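Side-chain contacts in naphthalene dioxygenase large subunit (Rhodococcus sp., PDB 2B1X), which is the large subunit of a Rieske-type non-haem iron oxygenase, carrying an Fe2/S2 cluster in one domain and a separate iron ion in the catalytic domain: residues A[25-30]-A[426-431]; A[29-34]-A[387-392]; A[63-68]-A[335-340]; A[322-327]-A[360-365]. All coordinates share one frame; numbering follows the deposited sequence.

Overall arrangement
Interactions 1, 3 and 4 are buried, whereas interaction 2 lies at the surface. Interactions 1 and 2 start from the same N-terminal loop, which they share through Asn29 and Asp30. Ile27 packs on helix 422-436 through hydrocarbon alone, and a few residues on Asp30 meets Lys389 in a salt bridge. Interactions 3 and 4 both reach the large antiparallel sheet of the catalytic domain, on its neighbouring strands 333-343 and 318-330. Interaction 3 joins that sheet to a strand of the Rieske domain, and interaction 4 to the chain just past helix 348-361, near the iron ion. Each places a buried arginine against a phenylalanine, with its charge met by a glutamate outside the contact.

Interaction 1: A[25-30]-A[426-431]; sequences AAIIND and NFLEYW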
# COMPACT_ATOMS: atom_id res chain seq x y z
N ALA A 25 -25.62 1.75 11.77
CA ALA A 25 -24.71 1.71 10.63
C ALA A 25 -23.25 1.58 11.02
O ALA A 25 -22.40 1.25 10.19
CB ALA A 25 -24.92 2.99 9.74
N ALA A 26 -22.94 1.91 12.28
CA ALA A 26 -21.56 1.93 12.72
C ALA A 26 -20.93 0.53 12.71
O ALA A 26 -19.71 0.42 12.85
CB ALA A 26 -21.47 2.52 14.11
N ILE A 27 -21.73 -0.51 12.52
CA ILE A 27 -21.18 -1.87 12.60
C ILE A 27 -20.45 -2.35 11.34
O ILE A 27 -19.75 -3.36 11.40
CB ILE A 27 -22.26 -2.89 12.98
CG1 ILE A 27 -23.23 -3.08 11.81
CG2 ILE A 27 -22.95 -2.49 14.29
CD1 ILE A 27 -24.08 -4.32 11.93
N ILE A 28 -20.58 -1.63 10.23
CA ILE A 28 -20.06 -2.09 8.95
C ILE A 28 -18.54 -1.92 8.75
O ILE A 28 -17.84 -2.88 8.38
CB ILE A 28 -20.86 -1.47 7.77
CG1 ILE A 28 -22.30 -1.99 7.76
CG2 ILE A 28 -20.20 -1.79 6.44
CD1 ILE A 28 -23.24 -1.19 6.90
N ASN A 29 -18.06 -0.71 8.96
CA ASN A 29 -16.67 -0.39 8.68
C ASN A 29 -16.10 0.48 9.82
O ASN A 29 -16.19 1.70 9.77
CB ASN A 29 -16.58 0.35 7.34
CG ASN A 29 -15.17 0.71 6.96
OD1 ASN A 29 -14.21 0.35 7.66
ND2 ASN A 29 -15.02 1.47 5.87
N ASP A 30 -15.56 -0.16 10.84
CA ASP A 30 -15.01 0.54 12.00
C ASP A 30 -13.85 -0.24 12.63
O ASP A 30 -14.02 -1.41 12.94
CB ASP A 30 -16.13 0.76 13.02
CG ASP A 30 -15.68 1.61 14.17
OD1 ASP A 30 -15.33 1.04 15.22
OD2 ASP A 30 -15.61 2.85 14.10
N ASN A 426 -32.04 -11.57 12.55
CA ASN A 426 -31.58 -12.67 13.39
C ASN A 426 -30.06 -12.84 13.37
O ASN A 426 -29.44 -13.14 14.37
CB ASN A 426 -32.26 -13.97 12.91
CG ASN A 426 -31.87 -15.20 13.72
OD1 ASN A 426 -32.12 -15.27 14.91
ND2 ASN A 426 -31.28 -16.18 13.05
N PHE A 427 -29.46 -12.64 12.20
CA PHE A 427 -28.02 -12.79 12.07
C PHE A 427 -27.35 -11.67 12.90
O PHE A 427 -26.44 -11.93 13.68
CB PHE A 427 -27.65 -12.70 10.58
CG PHE A 427 -26.17 -12.68 10.30
CD1 PHE A 427 -25.52 -13.83 9.92
CD2 PHE A 427 -25.45 -11.48 10.38
CE1 PHE A 427 -24.15 -13.83 9.63
CE2 PHE A 427 -24.07 -11.47 10.11
CZ PHE A 427 -23.44 -12.66 9.70
N LEU A 428 -27.83 -10.44 12.72
CA LEU A 428 -27.22 -9.29 13.38
C LEU A 428 -27.52 -9.26 14.86
O LEU A 428 -26.72 -8.76 15.64
CB LEU A 428 -27.66 -7.98 12.71
CG LEU A 428 -27.02 -7.78 11.34
CD1 LEU A 428 -27.60 -6.56 10.65
CD2 LEU A 428 -25.47 -7.71 11.43
N GLU A 429 -28.69 -9.77 15.24
CA GLU A 429 -29.02 -9.91 16.67
C GLU A 429 -28.02 -10.81 17.37
O GLU A 429 -27.52 -10.45 18.46
CB GLU A 429 -30.46 -10.46 16.87
CG GLU A 429 -30.81 -10.66 18.35
CD GLU A 429 -32.24 -11.11 18.60
OE1 GLU A 429 -32.71 -12.10 17.99
OE2 GLU A 429 -32.90 -10.48 19.45
N TYR A 430 -27.75 -11.97 16.78
CA TYR A 430 -26.77 -12.89 17.35
C TYR A 430 -25.37 -12.27 17.36
O TYR A 430 -24.66 -12.38 18.33
CB TYR A 430 -26.77 -14.25 16.64
CG TYR A 430 -25.90 -15.32 17.31
CD1 TYR A 430 -26.09 -15.69 18.65
CD2 TYR A 430 -24.87 -15.96 16.59
CE1 TYR A 430 -25.28 -16.67 19.26
CE2 TYR A 430 -24.09 -16.95 17.17
CZ TYR A 430 -24.29 -17.28 18.51
OH TYR A 430 -23.50 -18.25 19.06
N TRP A 431 -25.02 -11.57 16.27
CA TRP A 431 -23.70 -10.91 16.18
C TRP A 431 -23.60 -9.91 17.36
O TRP A 431 -22.61 -9.89 18.05
CB TRP A 431 -23.59 -10.22 14.79
CG TRP A 431 -22.33 -9.42 14.58
CD1 TRP A 431 -21.18 -9.87 14.05
CD2 TRP A 431 -22.12 -8.05 14.91
NE1 TRP A 431 -20.24 -8.88 14.01
CE2 TRP A 431 -20.79 -7.73 14.52
CE3 TRP A 431 -22.92 -7.05 15.47
CZ2 TRP A 431 -20.22 -6.46 14.73
CZ3 TRP A 431 -22.36 -5.77 15.66
CH2 TRP A 431 -21.02 -5.50 15.28
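Ile27 is the one residue of 25-30 that touches the helix segment, and it divides its branches between two residues of helix 422-436, Leu428 and Trp431. The two partners lie three residues apart, so about one helical turn presents both to the short 3-10 segment 25-27.

All of the touching is apolar. The longer branch of Ile27 ends on a leucine methyl, CD1 of Ile27 sitting 3.7 Å from CD2 of Leu428. The shorter branch meets the six-membered part of the indole: CG2 of Ile27 is 3.6 Å from CZ3 of Trp431. Behind that methyl, CB of Ile27 also stands 3.7 Å from CH2 of Trp431, so the ring meets the branch-point CB as well as the CG2 methyl. The isoleucine and tryptophan side chains run past one another in opposite directions. With chi1 at 71°, CG1 of Ile27 lies between the backbone N and the carbonyl carbon, which directs CG1, and with chi2 extended its terminal CD1, to the leucine, while CG2, beside the N, stays on the indole.

No hydrogen bond crosses between the segments. The polar edge of the indole is used elsewhere, NE1 of Trp431 bonding to Glu37 of helix 31-40, while Leu10 of helix 4-16 also packs on Trp431.

The contact is thus held by van der Waals packing of hydrocarbon alone, and the one N-H of the buried indole is satisfied by Glu37. The N-terminal loop is thereby packed onto the C-terminal helix of the catalytic domain.

Interaction 2: A[29-34]-A[387-392]; sequences NDPEVH and FAKTGE
Asp30 and Lys389 form a salt bridge between the start of helix 31-40 and the loop that follows helix 369-382, with NZ of Lys389 2.8 Å from OD2 of Asp30. The ammonium takes the anti lone pair of OD2, on the side away from the other carboxylate oxygen. That other oxygen works within its own segment: OD1 of Asp30 accepts from N of Val33 at 3.1 Å (N-H...O angle 156°), and weakly from N of Glu32. Asp30 is therefore both the N-cap of the helix and the partner of the lysine.

The lysine chain is extended beyond CG and reaches the aspartate at about a right angle. On the way its CE comes to 3.0 Å from O of Asn29, a short carbon-to-oxygen approach, tighter than ordinary packing; NZ is near that oxygen too, but the angle is too poor for a bond. The ring of Pro31 comes near NZ of Lys389 with its CD, 4.4 Å away.

The loop carrying Lys389 also faces a second large subunit, whose Asp69 accepts from the backbone N atoms of Phe387 and Ala388.

With one oxygen on the helix's first N-H groups and the other on an ammonium, the carboxylate is held from two ends, and both would favour its negative charge.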
# COMPACT_ATOMS: atom_id res chain seq x y z
N ASN A 29 -18.06 -0.71 8.96
CA ASN A 29 -16.67 -0.39 8.68
C ASN A 29 -16.10 0.48 9.82
O ASN A 29 -16.19 1.70 9.77
CB ASN A 29 -16.58 0.35 7.34
CG ASN A 29 -15.17 0.71 6.96
OD1 ASN A 29 -14.21 0.35 7.66
ND2 ASN A 29 -15.02 1.47 5.87
N ASP A 30 -15.56 -0.16 10.84
CA ASP A 30 -15.01 0.54 12.00
C ASP A 30 -13.85 -0.24 12.63
O ASP A 30 -14.02 -1.41 12.94
CB ASP A 30 -16.13 0.76 13.02
CG ASP A 30 -15.68 1.61 14.17
OD1 ASP A 30 -15.33 1.04 15.22
OD2 ASP A 30 -15.61 2.85 14.10
N PRO A 31 -12.68 0.39 12.87
CA PRO A 31 -11.52 -0.33 13.41
C PRO A 31 -11.81 -0.98 14.79
O PRO A 31 -11.38 -2.11 15.00
CB PRO A 31 -10.44 0.75 13.56
CG PRO A 31 -10.88 1.87 12.71
CD PRO A 31 -12.39 1.82 12.66
N GLU A 32 -12.56 -0.32 15.66
CA GLU A 32 -12.84 -0.87 17.00
C GLU A 32 -13.81 -2.05 16.87
O GLU A 32 -13.65 -3.08 17.53
CB GLU A 32 -13.39 0.17 17.99
CG GLU A 32 -13.35 -0.35 19.44
CD GLU A 32 -14.24 0.40 20.44
OE1 GLU A 32 -14.86 1.43 20.08
OE2 GLU A 32 -14.29 -0.05 21.62
N VAL A 33 -14.80 -1.90 15.99
CA VAL A 33 -15.75 -2.97 15.77
C VAL A 33 -14.95 -4.17 15.28
O VAL A 33 -15.09 -5.28 15.81
CB VAL A 33 -16.83 -2.56 14.76
CG1 VAL A 33 -17.62 -3.76 14.29
CG2 VAL A 33 -17.81 -1.53 15.39
N HIS A 34 -14.10 -3.97 14.27
CA HIS A 34 -13.31 -5.09 13.76
C HIS A 34 -12.48 -5.77 14.85
O HIS A 34 -12.47 -7.00 14.95
CB HIS A 34 -12.40 -4.67 12.59
CG HIS A 34 -11.88 -5.84 11.82
ND1 HIS A 34 -12.64 -6.52 10.89
CD2 HIS A 34 -10.67 -6.46 11.85
CE1 HIS A 34 -11.93 -7.51 10.39
NE2 HIS A 34 -10.74 -7.51 10.96
N PHE A 387 -20.26 10.72 10.05
CA PHE A 387 -21.68 11.07 9.98
C PHE A 387 -22.54 9.90 9.46
O PHE A 387 -23.61 9.60 10.00
CB PHE A 387 -21.90 12.30 9.10
CG PHE A 387 -23.33 12.77 9.02
CD1 PHE A 387 -23.97 13.35 10.11
CD2 PHE A 387 -24.03 12.64 7.81
CE1 PHE A 387 -25.32 13.80 10.01
CE2 PHE A 387 -25.35 13.06 7.70
CZ PHE A 387 -26.02 13.65 8.78
N ALA A 388 -22.05 9.21 8.44
CA ALA A 388 -22.74 8.04 7.93
C ALA A 388 -23.00 7.01 9.07
O ALA A 388 -24.06 6.36 9.15
CB ALA A 388 -21.88 7.40 6.80
N LYS A 389 -22.02 6.91 9.96
CA LYS A 389 -21.98 5.91 11.02
C LYS A 389 -23.00 6.18 12.12
O LYS A 389 -23.29 5.28 12.90
CB LYS A 389 -20.59 5.87 11.64
CG LYS A 389 -19.57 4.96 10.91
CD LYS A 389 -18.20 5.15 11.62
CE LYS A 389 -17.26 3.99 11.41
NZ LYS A 389 -15.88 4.36 11.77
N THR A 390 -23.53 7.40 12.19
CA THR A 390 -24.54 7.76 13.19
C THR A 390 -25.94 7.41 12.75
O THR A 390 -26.91 7.51 13.51
CB THR A 390 -24.47 9.26 13.55
OG1 THR A 390 -24.86 10.06 12.41
CG2 THR A 390 -23.05 9.71 13.92
N GLY A 391 -26.07 6.95 11.51
CA GLY A 391 -27.35 6.49 11.03
C GLY A 391 -27.64 5.01 11.28
O GLY A 391 -26.93 4.28 12.01
N GLU A 392 -28.72 4.57 10.65
CA GLU A 392 -29.23 3.23 10.84
C GLU A 392 -29.33 2.52 9.48
O GLU A 392 -29.41 3.16 8.42
CB GLU A 392 -30.58 3.28 11.59
CG GLU A 392 -31.72 3.90 10.81
CD GLU A 392 -31.73 5.45 10.82
OE1 GLU A 392 -31.01 6.09 10.01
OE2 GLU A 392 -32.50 6.04 11.62

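Interaction 3: A[63-68]-A[335-340]; sequences VRYISE and EVMSFF
Arg64 lays one face of its guanidinium against the edge of the Phe339 ring, while next to it Tyr65 meets Met337. NH1 of Arg64 is 3.7 Å from CZ of Phe339 and equally near CE2. The two planes stand 64° apart, and because the nitrogen lies near the plane of the ring, at its rim, this is not a cation-pi stack over the ring face. The second pair is looser: CE of Met337 stops 4.1 Å from CD1 of Tyr65, the extended methionine crossing the tyrosine at about a right angle.

A bend in the arginine chain, chi2 -74°, helps bring its head to Phe339, although CB does not point that way. The head is then fixed from outside the two segments: NH2 forms a salt bridge with Glu54, and NH1 gives a hydrogen bond to O of Leu49. The hydroxyl of Tyr65 bonds Asp127 of a neighbouring small subunit and its ring meets that of His327, which probably fix its place.

The contact joins the Rieske domain to the catalytic sheet, yet no hydrogen bond crosses between residues 63-68 and 335-340. Glu54 balances the buried charge and the carbonyl of Leu49 takes a further N-H; Phe339, meeting the guanidinium by a ring edge, probably adds mainly van der Waals packing.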
# COMPACT_ATOMS: atom_id res chain seq x y z
N VAL A 63 -4.09 -25.42 3.93
CA VAL A 63 -3.87 -24.39 4.95
C VAL A 63 -5.04 -23.37 4.95
O VAL A 63 -5.28 -22.69 3.96
CB VAL A 63 -2.53 -23.70 4.76
CG1 VAL A 63 -2.34 -22.60 5.83
CG2 VAL A 63 -1.35 -24.74 4.85
N ARG A 64 -5.71 -23.24 6.09
CA ARG A 64 -6.93 -22.46 6.21
C ARG A 64 -6.91 -21.58 7.45
O ARG A 64 -5.94 -21.65 8.23
CB ARG A 64 -8.15 -23.37 6.14
CG ARG A 64 -8.20 -24.15 4.82
CD ARG A 64 -8.62 -23.28 3.60
NE ARG A 64 -8.35 -23.93 2.33
CZ ARG A 64 -9.12 -24.87 1.77
NH1 ARG A 64 -10.24 -25.31 2.36
NH2 ARG A 64 -8.77 -25.40 0.61
N TYR A 65 -7.94 -20.75 7.66
CA TYR A 65 -7.84 -19.67 8.66
C TYR A 65 -9.00 -19.52 9.62
O TYR A 65 -10.15 -19.82 9.27
CB TYR A 65 -7.71 -18.31 7.94
CG TYR A 65 -6.52 -18.23 7.09
CD1 TYR A 65 -6.49 -18.80 5.83
CD2 TYR A 65 -5.36 -17.61 7.58
CE1 TYR A 65 -5.32 -18.74 5.04
CE2 TYR A 65 -4.24 -17.51 6.80
CZ TYR A 65 -4.21 -18.10 5.53
OH TYR A 65 -3.04 -18.03 4.80
N ILE A 66 -8.70 -19.02 10.81
CA ILE A 66 -9.67 -18.27 11.58
C ILE A 66 -9.05 -16.92 11.78
O ILE A 66 -8.06 -16.77 12.51
CB ILE A 66 -10.06 -18.96 12.92
CG1 ILE A 66 -10.61 -20.38 12.63
CG2 ILE A 66 -11.09 -18.12 13.65
CD1 ILE A 66 -11.02 -21.23 13.85
N SER A 67 -9.61 -15.93 11.08
CA SER A 67 -9.03 -14.60 10.97
C SER A 67 -7.54 -14.70 10.60
O SER A 67 -7.22 -15.36 9.65
CB SER A 67 -9.30 -13.76 12.23
OG SER A 67 -10.72 -13.69 12.43
N GLU A 68 -6.65 -14.05 11.34
CA GLU A 68 -5.23 -14.08 11.02
C GLU A 68 -4.59 -15.42 11.43
O GLU A 68 -3.42 -15.68 11.10
CB GLU A 68 -4.49 -12.92 11.75
CG GLU A 68 -4.80 -11.49 11.27
CD GLU A 68 -6.11 -10.94 11.83
OE1 GLU A 68 -6.66 -11.50 12.79
OE2 GLU A 68 -6.60 -9.93 11.29
N GLU A 335 -11.35 -11.49 2.09
CA GLU A 335 -10.91 -12.42 1.03
C GLU A 335 -12.05 -13.41 0.85
O GLU A 335 -12.46 -14.04 1.83
CB GLU A 335 -9.61 -13.14 1.42
CG GLU A 335 -9.06 -14.17 0.41
CD GLU A 335 -7.69 -14.72 0.80
OE1 GLU A 335 -6.99 -14.13 1.65
OE2 GLU A 335 -7.26 -15.75 0.26
N VAL A 336 -12.61 -13.48 -0.36
CA VAL A 336 -13.62 -14.46 -0.66
C VAL A 336 -12.89 -15.76 -0.97
O VAL A 336 -11.83 -15.73 -1.62
CB VAL A 336 -14.51 -14.07 -1.85
CG1 VAL A 336 -15.66 -15.13 -2.07
CG2 VAL A 336 -15.09 -12.67 -1.68
N MET A 337 -13.40 -16.86 -0.43
CA MET A 337 -12.99 -18.23 -0.88
C MET A 337 -14.23 -18.92 -1.40
O MET A 337 -15.09 -19.31 -0.60
CB MET A 337 -12.36 -19.03 0.27
CG MET A 337 -11.29 -18.17 1.04
SD MET A 337 -10.14 -19.17 1.97
CE MET A 337 -9.22 -17.88 2.89
N SER A 338 -14.33 -19.09 -2.72
CA SER A 338 -15.55 -19.63 -3.33
C SER A 338 -15.31 -21.05 -3.87
O SER A 338 -14.49 -21.26 -4.76
CB SER A 338 -16.05 -18.73 -4.45
OG SER A 338 -17.23 -19.28 -4.99
N PHE A 339 -16.02 -22.00 -3.29
CA PHE A 339 -15.87 -23.43 -3.62
C PHE A 339 -17.01 -23.87 -4.51
O PHE A 339 -18.16 -23.47 -4.29
CB PHE A 339 -15.93 -24.26 -2.33
CG PHE A 339 -14.86 -23.93 -1.30
CD1 PHE A 339 -14.99 -22.85 -0.43
CD2 PHE A 339 -13.74 -24.77 -1.16
CE1 PHE A 339 -14.01 -22.57 0.56
CE2 PHE A 339 -12.77 -24.55 -0.18
CZ PHE A 339 -12.89 -23.42 0.68
N PHE A 340 -16.71 -24.67 -5.52
CA PHE A 340 -17.75 -25.34 -6.31
C PHE A 340 -17.80 -26.81 -5.89
O PHE A 340 -16.75 -27.46 -5.80
CB PHE A 340 -17.47 -25.22 -7.81
CG PHE A 340 -18.31 -26.14 -8.67
CD1 PHE A 340 -19.65 -25.84 -8.92
CD2 PHE A 340 -17.78 -27.31 -9.18
CE1 PHE A 340 -20.45 -26.68 -9.71
CE2 PHE A 340 -18.58 -28.19 -9.98
CZ PHE A 340 -19.92 -27.86 -10.23

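Interaction 4: A[322-327]-A[360-365]; sequences TLRLWH and RTFGIS
Arg324 comes to the bend at Phe362 and Gly363 with its NH2 end, and the two flat groups stand almost perpendicular, the guanidinium and phenyl planes 84° apart. The side chains of Arg324 and Phe362 also cross at about a right angle. It is the root of the phenylalanine that is met most closely, NH2 of Arg324 lying 4.0 Å from CB of Phe362. N of Gly363 sits at the edge of the guanidinium, in its plane, 3.8 Å from NH2 of Arg324, but two donors face each other there and no bond forms.

The arginine reaches this place by a folded route. CG lies between the backbone N and the carbonyl carbon (chi1 47°), and the chain bends again at chi2 and chi3, so that it curls back over its own strand: NE of Arg324 donates to OG1 of Thr322 at 2.9 Å, the hydroxyl lying 18° out of the guanidinium plane. On the way, CG of Arg324 rests 3.6 Å above one face of the Trp326 ring, offset toward its rim.

Glu369, outside both segments, probably accounts for the two donors lying so close. Its OE2 pairs with NH1 of Arg324 in a salt bridge, while its OE1 accepts from N of Gly363. The ring of Phe362 packs with Phe307 and Phe368, and its side chain is about 5 Å, at the nearest atoms, from the iron ion held by His216, His221 and Asp372.

A single carboxylate therefore links a buried arginine of strand 318-330 to the backbone beyond helix 348-361, beside the metal site. Its negative charge probably offsets that of the guanidinium and makes the approach of the two N-H groups tolerable.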
# COMPACT_ATOMS: atom_id res chain seq x y z
N THR A 322 -22.53 -23.91 -4.50
CA THR A 322 -21.32 -23.25 -4.07
C THR A 322 -21.40 -22.95 -2.57
O THR A 322 -22.46 -22.56 -2.05
CB THR A 322 -21.07 -21.92 -4.90
OG1 THR A 322 -20.06 -21.14 -4.25
CG2 THR A 322 -22.27 -20.99 -4.85
N LEU A 323 -20.27 -23.16 -1.89
CA LEU A 323 -20.06 -22.71 -0.52
C LEU A 323 -19.00 -21.62 -0.60
O LEU A 323 -18.08 -21.72 -1.39
CB LEU A 323 -19.51 -23.85 0.36
CG LEU A 323 -20.28 -25.14 0.66
CD1 LEU A 323 -19.91 -25.75 2.02
CD2 LEU A 323 -21.83 -25.08 0.44
N ARG A 324 -19.11 -20.60 0.22
CA ARG A 324 -18.08 -19.56 0.18
C ARG A 324 -17.83 -19.02 1.59
O ARG A 324 -18.76 -18.94 2.40
CB ARG A 324 -18.50 -18.43 -0.78
CG ARG A 324 -19.96 -17.95 -0.59
CD ARG A 324 -20.97 -18.62 -1.56
NE ARG A 324 -20.39 -18.64 -2.90
CZ ARG A 324 -20.28 -17.57 -3.68
NH1 ARG A 324 -20.80 -16.40 -3.28
NH2 ARG A 324 -19.68 -17.69 -4.86
N LEU A 325 -16.57 -18.67 1.87
CA LEU A 325 -16.16 -17.92 3.03
C LEU A 325 -16.01 -16.44 2.74
O LEU A 325 -15.41 -16.02 1.72
CB LEU A 325 -14.82 -18.44 3.55
CG LEU A 325 -14.91 -19.81 4.27
CD1 LEU A 325 -13.53 -20.45 4.38
CD2 LEU A 325 -15.57 -19.64 5.68
N TRP A 326 -16.55 -15.63 3.63
CA TRP A 326 -16.28 -14.21 3.58
C TRP A 326 -15.20 -14.04 4.63
O TRP A 326 -15.50 -13.81 5.80
CB TRP A 326 -17.54 -13.38 3.87
CG TRP A 326 -18.74 -13.85 3.17
CD1 TRP A 326 -19.85 -14.48 3.71
CD2 TRP A 326 -18.97 -13.77 1.75
NE1 TRP A 326 -20.75 -14.77 2.72
CE2 TRP A 326 -20.25 -14.33 1.51
CE3 TRP A 326 -18.23 -13.26 0.66
CZ2 TRP A 326 -20.80 -14.42 0.23
CZ3 TRP A 326 -18.80 -13.34 -0.63
CH2 TRP A 326 -20.09 -13.93 -0.82
N HIS A 327 -13.95 -14.19 4.22
CA HIS A 327 -12.86 -14.18 5.20
C HIS A 327 -12.47 -12.76 5.66
O HIS A 327 -12.08 -11.94 4.85
CB HIS A 327 -11.63 -14.95 4.69
CG HIS A 327 -10.59 -15.09 5.74
ND1 HIS A 327 -9.36 -14.48 5.63
CD2 HIS A 327 -10.63 -15.68 6.95
CE1 HIS A 327 -8.66 -14.73 6.73
NE2 HIS A 327 -9.42 -15.44 7.55
N ARG A 360 -20.02 -18.91 -14.76
CA ARG A 360 -20.39 -17.72 -15.54
C ARG A 360 -21.33 -16.80 -14.77
O ARG A 360 -21.53 -15.65 -15.19
CB ARG A 360 -20.99 -18.09 -16.91
CG ARG A 360 -19.91 -18.42 -17.96
CD ARG A 360 -19.35 -19.83 -17.77
NE ARG A 360 -18.52 -20.34 -18.87
CZ ARG A 360 -18.99 -20.95 -19.96
NH1 ARG A 360 -20.30 -21.12 -20.14
NH2 ARG A 360 -18.12 -21.39 -20.86
N THR A 361 -21.85 -17.30 -13.63
CA THR A 361 -22.79 -16.54 -12.78
C THR A 361 -22.17 -16.05 -11.49
O THR A 361 -22.29 -14.86 -11.16
CB THR A 361 -24.12 -17.32 -12.50
OG1 THR A 361 -23.83 -18.55 -11.83
CG2 THR A 361 -24.78 -17.74 -13.83
N PHE A 362 -21.50 -16.96 -10.77
CA PHE A 362 -20.90 -16.64 -9.49
C PHE A 362 -19.37 -16.83 -9.51
O PHE A 362 -18.80 -17.17 -10.54
CB PHE A 362 -21.62 -17.39 -8.34
CG PHE A 362 -22.98 -16.81 -8.04
CD1 PHE A 362 -24.08 -17.13 -8.84
CD2 PHE A 362 -23.14 -15.89 -7.02
CE1 PHE A 362 -25.33 -16.53 -8.61
CE2 PHE A 362 -24.41 -15.28 -6.76
CZ PHE A 362 -25.49 -15.61 -7.57
N GLY A 363 -18.71 -16.57 -8.40
CA GLY A 363 -17.26 -16.52 -8.44
C GLY A 363 -16.70 -15.20 -8.98
O GLY A 363 -17.44 -14.24 -9.25
N ILE A 364 -15.38 -15.16 -9.12
CA ILE A 364 -14.64 -13.91 -9.38
C ILE A 364 -14.98 -13.25 -10.72
O ILE A 364 -14.89 -12.02 -10.87
CB ILE A 364 -13.12 -14.24 -9.28
CG1 ILE A 364 -12.28 -12.97 -9.06
CG2 ILE A 364 -12.65 -15.01 -10.52
CD1 ILE A 364 -10.82 -13.25 -8.96
N SER A 365 -15.33 -14.06 -11.72
CA SER A 365 -15.68 -13.51 -13.02
C SER A 365 -17.19 -13.64 -13.34
O SER A 365 -17.63 -13.27 -14.41
CB SER A 365 -14.82 -14.15 -14.13
OG SER A 365 -15.19 -15.51 -14.34